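Local coordinates for BH0493 protein (Bacillus halodurans C-125, PDB 2QEE) that binds zinc and probably belongs to the amidohydrolase superfamily of metal-dependent enzymes, at residues T29-P34 with R359-L364; V139-M144 with R166-L171. One frame throughout, in Å; residues are numbered along the deposited sequence.

Overall arrangement
The two contacts lie with their centres about 10 Å apart, and about 10 and 11 Å from the centre of the chain, and interaction 2 is nested within the long loop that interaction 1 closes. Residues 29-34 follow strand 24-26, the neighbour of strand 139-143 in a parallel sheet whose third strand is 167-168; residues 359-364 come far later and lead into helix 363-388. T29 OG1 of interaction 1 meets V143 O of interaction 2 at 2.8 Å, probably as a hydrogen bond, and the ring of F167 packs near S33. A zinc-binding loop is thus joined both to the sheet and to the chain that follows the zinc ligand D357.

Interaction 1 (T29-P34 with R359-L364); sequences THLFSP and RVLEQL. With ZN (zinc ion), chain T.
H30 and R359 bring the two backbones closest, with 4.7 Å between the CA atoms of H30 and R359, yet no direct hydrogen bond crosses between the segments. Two waters lie between the carbonyl oxygens of H30 and R359, each within hydrogen-bonding distance of both. The loop 29-34 begins with an ST turn, T29 OG1 accepting from L31 N, while 360-363 forms a type I beta turn at the approach to helix 363-388. Q363 braces that turn: its OE1 takes the backbone N-H of both R359 and V360, the former nearly along the carbonyl axis, the latter from above the carbonyl plane.

In the amidohydrolase superfamily an HxH pair after the first strand and a late aspartate commonly serve the metal; here H28, H30 and D357 bind zinc, with H30 NE2 at 2.3 Å from the ion and a water completing the ligands. Against the ring of H30 the R359 guanidinium lies flat, centres 4.3 Å apart and planes 12° from parallel. The arginine chain, extended from CG to NE, runs beside the histidine, R359 CG touching H30 CB at 3.8 Å. CD2 of L31 packs against the backbone of 359-361, nearest to L361 N at 3.5 Å. The apolar contact is made by L31 CD1, which meets L364 CD1 tip to tip at 3.8 Å and L361 CD1 more loosely, beside residues of helix 126-136 that pack on L361 and L364.

Interaction 2 (V139-M144 with R166-L171); sequences VSDVVM and RFHAAL
V142 and F167 pair in parallel, as do V143 and H168, and three backbone hydrogen bonds hold the strands: V142 N to R166 O, H168 N to V142 O, and M144 N to H168 O, the last of 2.7 Å and nearly straight at 176°. H168 offers the side chain to follow. Its CB, on the same face of the sheet as V143, and its CG lie near V142 O. With CG anti to the carbonyl carbon (chi1 -51°), the ring turns its edge to strand 139-143, CD2 coming within 3.6 Å of V142 O. At the tip, CE1 lies beside D141 OD1 and NE2 donates to D141 OD1 over 2.7 Å, meeting its anti lone pair with the acceptor close to the ring plane; the carboxylate is rotated 35° against the ring. The other oxygen of D141 accepts from S140 OG, so both carboxylate oxygens have a partner, which should limit its rotation, while W411 meets the H168 ring edge-to-face.

On the other face, F167 lies alongside V142, CG1 of V142 being 3.8 Å from CD1 of F167. M144 crosses F167 at about a right angle to bring CG to the ring's edge, and its bent chain carries CE against the backbone of H168, 3.5 Å from H168 O. A170 CB packs on V143 CG1 and comes close to M144 O. R166 points its guanidinium out of the contact, to salt bridges with D131 and D164. Strand 139-143, helix 151-158 and strand 167-168 make up a beta-alpha-beta unit, the repeating element of the TIM-barrel-like fold expected of an amidohydrolase.

Interaction 1 (T29-P34 with R359-L364)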
loop_
_atom_site.group_PDB
_atom_site.type_symbol
_atom_site.label_atom_id
_atom_site.label_comp_id
_atom_site.label_asym_id
_atom_site.label_seq_id
_atom_site.Cartn_x
_atom_site.Cartn_y
_atom_site.Cartn_z
ATOM N N THR C 29 -13.048 6.890 -22.048
ATOM C CA THR C 29 -14.383 7.064 -21.497
ATOM C C THR C 29 -15.283 6.025 -22.158
ATOM O O THR C 29 -14.878 5.422 -23.123
ATOM C CB THR C 29 -15.014 8.453 -21.779
ATOM O OG1 THR C 29 -15.473 8.525 -23.161
ATOM C CG2 THR C 29 -14.018 9.625 -21.527
ATOM N N HIS C 30 -16.516 5.979 -21.682
ATOM C CA HIS C 30 -17.573 5.147 -22.293
ATOM C C HIS C 30 -18.661 6.078 -22.799
ATOM O O HIS C 30 -19.830 5.765 -22.706
ATOM C CB HIS C 30 -18.098 4.203 -21.237
ATOM C CG HIS C 30 -17.143 3.101 -20.969
ATOM N ND1 HIS C 30 -17.081 1.967 -21.748
ATOM C CD2 HIS C 30 -16.124 3.015 -20.087
ATOM C CE1 HIS C 30 -16.090 1.202 -21.324
ATOM N NE2 HIS C 30 -15.490 1.823 -20.325
ATOM N N LEU C 31 -18.273 7.276 -23.233
ATOM C CA LEU C 31 -19.244 8.222 -23.780
ATOM C C LEU C 31 -19.240 8.107 -25.338
ATOM O O LEU C 31 -18.322 7.561 -25.922
ATOM C CB LEU C 31 -18.873 9.661 -23.400
ATOM C CG LEU C 31 -18.829 9.845 -21.873
ATOM C CD1 LEU C 31 -18.378 11.308 -21.614
ATOM C CD2 LEU C 31 -20.191 9.614 -21.294
ATOM N N PHE C 32 -20.285 8.648 -25.984
ATOM C CA PHE C 32 -20.287 8.658 -27.466
ATOM C C PHE C 32 -20.671 10.039 -28.029
ATOM O O PHE C 32 -21.367 10.785 -27.364
ATOM C CB PHE C 32 -21.318 7.626 -27.994
ATOM C CG PHE C 32 -21.008 6.206 -27.599
ATOM C CD1 PHE C 32 -20.170 5.420 -28.375
ATOM C CD2 PHE C 32 -21.550 5.672 -26.416
ATOM C CE1 PHE C 32 -19.860 4.079 -27.998
ATOM C CE2 PHE C 32 -21.235 4.326 -26.012
ATOM C CZ PHE C 32 -20.392 3.545 -26.800
ATOM N N SER C 33 -20.208 10.352 -29.238
ATOM C CA SER C 33 -20.634 11.569 -29.939
ATOM C C SER C 33 -22.156 11.513 -29.949
ATOM O O SER C 33 -22.720 10.452 -30.157
ATOM C CB SER C 33 -20.137 11.529 -31.387
ATOM O OG SER C 33 -20.271 12.777 -32.041
ATOM N N PRO C 34 -22.808 12.643 -29.677
ATOM C CA PRO C 34 -24.240 12.706 -29.496
ATOM C C PRO C 34 -24.988 12.275 -30.761
ATOM O O PRO C 34 -26.086 11.788 -30.626
ATOM C CB PRO C 34 -24.502 14.180 -29.124
ATOM C CG PRO C 34 -23.294 14.927 -29.565
ATOM C CD PRO C 34 -22.152 13.955 -29.474
ATOM N N ARG C 359 -19.232 6.835 -17.865
ATOM C CA ARG C 359 -20.342 6.145 -18.569
ATOM C C ARG C 359 -21.547 7.021 -18.812
ATOM O O ARG C 359 -22.364 6.731 -19.710
ATOM C CB ARG C 359 -20.777 4.913 -17.776
ATOM C CG ARG C 359 -19.719 3.826 -17.812
ATOM C CD ARG C 359 -20.225 2.569 -17.120
ATOM N NE ARG C 359 -19.327 1.471 -17.457
ATOM C CZ ARG C 359 -19.544 0.616 -18.451
ATOM N NH1 ARG C 359 -20.656 0.718 -19.182
ATOM N NH2 ARG C 359 -18.656 -0.342 -18.705
ATOM N N VAL C 360 -21.686 8.064 -18.011
ATOM C CA VAL C 360 -22.820 8.984 -18.089
ATOM C C VAL C 360 -22.196 10.351 -18.311
ATOM O O VAL C 360 -21.258 10.742 -17.587
ATOM C CB VAL C 360 -23.645 8.975 -16.805
ATOM C CG1 VAL C 360 -24.764 10.032 -16.871
ATOM C CG2 VAL C 360 -24.226 7.548 -16.531
ATOM N N LEU C 361 -22.700 11.063 -19.320
ATOM C CA LEU C 361 -22.099 12.326 -19.760
ATOM C C LEU C 361 -21.716 13.267 -18.620
ATOM O O LEU C 361 -20.569 13.703 -18.565
ATOM C CB LEU C 361 -23.063 13.091 -20.681
ATOM C CG LEU C 361 -22.580 14.448 -21.218
ATOM C CD1 LEU C 361 -21.288 14.366 -22.004
ATOM C CD2 LEU C 361 -23.747 14.988 -22.074
ATOM N N GLU C 362 -22.645 13.539 -17.702
ATOM C CA GLU C 362 -22.395 14.548 -16.635
ATOM C C GLU C 362 -21.253 14.186 -15.690
ATOM O O GLU C 362 -20.711 15.097 -15.035
ATOM C CB GLU C 362 -23.617 14.808 -15.778
ATOM C CG GLU C 362 -24.753 15.529 -16.517
ATOM C CD GLU C 362 -25.553 14.626 -17.470
ATOM O OE1 GLU C 362 -25.366 13.393 -17.504
ATOM O OE2 GLU C 362 -26.413 15.187 -18.173
ATOM N N GLN C 363 -20.860 12.921 -15.666
ATOM C CA GLN C 363 -19.749 12.486 -14.815
ATOM C C GLN C 363 -18.407 13.157 -15.167
ATOM O O GLN C 363 -17.483 13.222 -14.340
ATOM C CB GLN C 363 -19.570 10.990 -14.902
ATOM C CG GLN C 363 -20.743 10.200 -14.315
ATOM C CD GLN C 363 -20.645 8.703 -14.557
ATOM O OE1 GLN C 363 -20.002 8.251 -15.486
ATOM N NE2 GLN C 363 -21.306 7.923 -13.711
ATOM N N LEU C 364 -18.253 13.642 -16.387
ATOM C CA LEU C 364 -17.070 14.450 -16.731
ATOM C C LEU C 364 -16.919 15.577 -15.738
ATOM O O LEU C 364 -15.766 15.917 -15.390
ATOM C CB LEU C 364 -17.204 15.049 -18.141
ATOM C CG LEU C 364 -17.152 14.012 -19.223
ATOM C CD1 LEU C 364 -17.314 14.768 -20.558
ATOM C CD2 LEU C 364 -15.802 13.327 -19.227
HETATM ZN ZN ZN T . -13.593 1.885 -19.086
HETATM O O HOH W 1 -22.634 7.206 -22.537
HETATM O O HOH W 2 -22.169 4.403 -21.144
HETATM O O HOH W 3 -13.125 0.348 -18.277
#

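Interaction 2 (V139-M144 with R166-L171)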
loop_
_atom_site.group_PDB
_atom_site.type_symbol
_atom_site.label_atom_id
_atom_site.label_comp_id
_atom_site.label_asym_id
_atom_site.label_seq_id
_atom_site.Cartn_x
_atom_site.Cartn_y
_atom_site.Cartn_z
ATOM N N VAL C 139 -13.354 20.016 -20.939
ATOM C CA VAL C 139 -12.813 18.891 -21.684
ATOM C C VAL C 139 -12.935 19.191 -23.189
ATOM O O VAL C 139 -14.046 19.439 -23.694
ATOM C CB VAL C 139 -13.558 17.583 -21.363
ATOM C CG1 VAL C 139 -13.169 16.458 -22.339
ATOM C CG2 VAL C 139 -13.274 17.165 -19.900
ATOM N N SER C 140 -11.798 19.205 -23.854
ATOM C CA SER C 140 -11.716 19.566 -25.279
ATOM C C SER C 140 -11.872 18.313 -26.151
ATOM O O SER C 140 -12.321 18.394 -27.336
ATOM C CB SER C 140 -10.381 20.227 -25.560
ATOM O OG SER C 140 -9.297 19.336 -25.387
ATOM N N ASP C 141 -11.470 17.151 -25.622
ATOM C CA ASP C 141 -11.407 15.946 -26.425
ATOM C C ASP C 141 -11.797 14.748 -25.568
ATOM O O ASP C 141 -11.236 14.567 -24.479
ATOM C CB ASP C 141 -9.993 15.721 -26.953
ATOM C CG ASP C 141 -9.597 16.797 -27.972
ATOM O OD1 ASP C 141 -9.862 16.627 -29.187
ATOM O OD2 ASP C 141 -9.119 17.875 -27.582
ATOM N N VAL C 142 -12.675 13.897 -26.104
ATOM C CA VAL C 142 -13.142 12.704 -25.410
ATOM C C VAL C 142 -12.756 11.496 -26.256
ATOM O O VAL C 142 -13.067 11.454 -27.483
ATOM C CB VAL C 142 -14.707 12.770 -25.229
ATOM C CG1 VAL C 142 -15.296 11.404 -24.847
ATOM C CG2 VAL C 142 -15.072 13.809 -24.158
ATOM N N VAL C 143 -12.062 10.522 -25.653
ATOM C CA VAL C 143 -11.828 9.256 -26.354
ATOM C C VAL C 143 -12.927 8.304 -25.948
ATOM O O VAL C 143 -13.177 8.045 -24.735
ATOM C CB VAL C 143 -10.441 8.675 -26.123
ATOM C CG1 VAL C 143 -10.288 7.365 -26.875
ATOM C CG2 VAL C 143 -9.326 9.671 -26.592
ATOM N N MET C 144 -13.575 7.732 -26.972
ATOM C CA MET C 144 -14.671 6.798 -26.750
ATOM C C MET C 144 -14.142 5.390 -26.537
ATOM O O MET C 144 -12.929 5.112 -26.745
ATOM C CB MET C 144 -15.579 6.822 -28.038
ATOM C CG MET C 144 -16.177 8.227 -28.303
ATOM S SD MET C 144 -17.335 8.096 -29.772
ATOM C CE MET C 144 -16.123 7.940 -31.047
ATOM N N ARG C 166 -14.709 16.544 -31.599
ATOM C CA ARG C 166 -14.369 16.517 -30.122
ATOM C C ARG C 166 -14.260 15.092 -29.587
ATOM O O ARG C 166 -13.718 14.872 -28.488
ATOM C CB ARG C 166 -15.411 17.247 -29.308
ATOM C CG ARG C 166 -15.526 18.725 -29.626
ATOM C CD ARG C 166 -16.733 19.361 -28.954
ATOM N NE ARG C 166 -17.975 18.742 -29.367
ATOM C CZ ARG C 166 -19.182 19.117 -28.944
ATOM N NH1 ARG C 166 -19.333 20.122 -28.078
ATOM N NH2 ARG C 166 -20.243 18.469 -29.398
ATOM N N PHE C 167 -14.743 14.129 -30.381
ATOM C CA PHE C 167 -14.849 12.711 -29.963
ATOM C C PHE C 167 -13.975 11.860 -30.833
ATOM O O PHE C 167 -13.982 11.957 -32.084
ATOM C CB PHE C 167 -16.304 12.212 -30.024
ATOM C CG PHE C 167 -17.194 12.822 -29.000
ATOM C CD1 PHE C 167 -17.523 12.089 -27.838
ATOM C CD2 PHE C 167 -17.718 14.095 -29.168
ATOM C CE1 PHE C 167 -18.332 12.616 -26.855
ATOM C CE2 PHE C 167 -18.565 14.663 -28.208
ATOM C CZ PHE C 167 -18.851 13.952 -27.006
ATOM N N HIS C 168 -13.179 11.034 -30.188
ATOM C CA HIS C 168 -12.219 10.236 -30.880
ATOM C C HIS C 168 -12.496 8.765 -30.630
ATOM O O HIS C 168 -12.939 8.386 -29.564
ATOM C CB HIS C 168 -10.778 10.566 -30.477
ATOM C CG HIS C 168 -10.475 12.039 -30.545
ATOM N ND1 HIS C 168 -9.871 12.624 -31.642
ATOM C CD2 HIS C 168 -10.750 13.046 -29.684
ATOM C CE1 HIS C 168 -9.748 13.928 -31.429
ATOM N NE2 HIS C 168 -10.287 14.213 -30.253
ATOM N N ALA C 169 -12.255 7.946 -31.641
ATOM C CA ALA C 169 -12.512 6.489 -31.524
ATOM C C ALA C 169 -11.389 5.731 -30.851
ATOM O O ALA C 169 -10.198 6.030 -31.033
ATOM C CB ALA C 169 -12.750 5.864 -32.938
ATOM N N ALA C 170 -11.764 4.648 -30.160
ATOM C CA ALA C 170 -10.786 3.664 -29.741
ATOM C C ALA C 170 -11.416 2.281 -29.926
ATOM O O ALA C 170 -12.561 2.106 -29.542
ATOM C CB ALA C 170 -10.384 3.849 -28.239
ATOM N N LEU C 171 -10.671 1.373 -30.523
ATOM C CA LEU C 171 -11.201 0.068 -30.987
ATOM C C LEU C 171 -11.122 -0.905 -29.804
ATOM O O LEU C 171 -10.017 -1.314 -29.464
ATOM C CB LEU C 171 -10.363 -0.444 -32.182
ATOM C CG LEU C 171 -10.725 -1.796 -32.819
ATOM C CD1 LEU C 171 -12.248 -1.847 -33.129
ATOM C CD2 LEU C 171 -9.865 -2.015 -34.063
#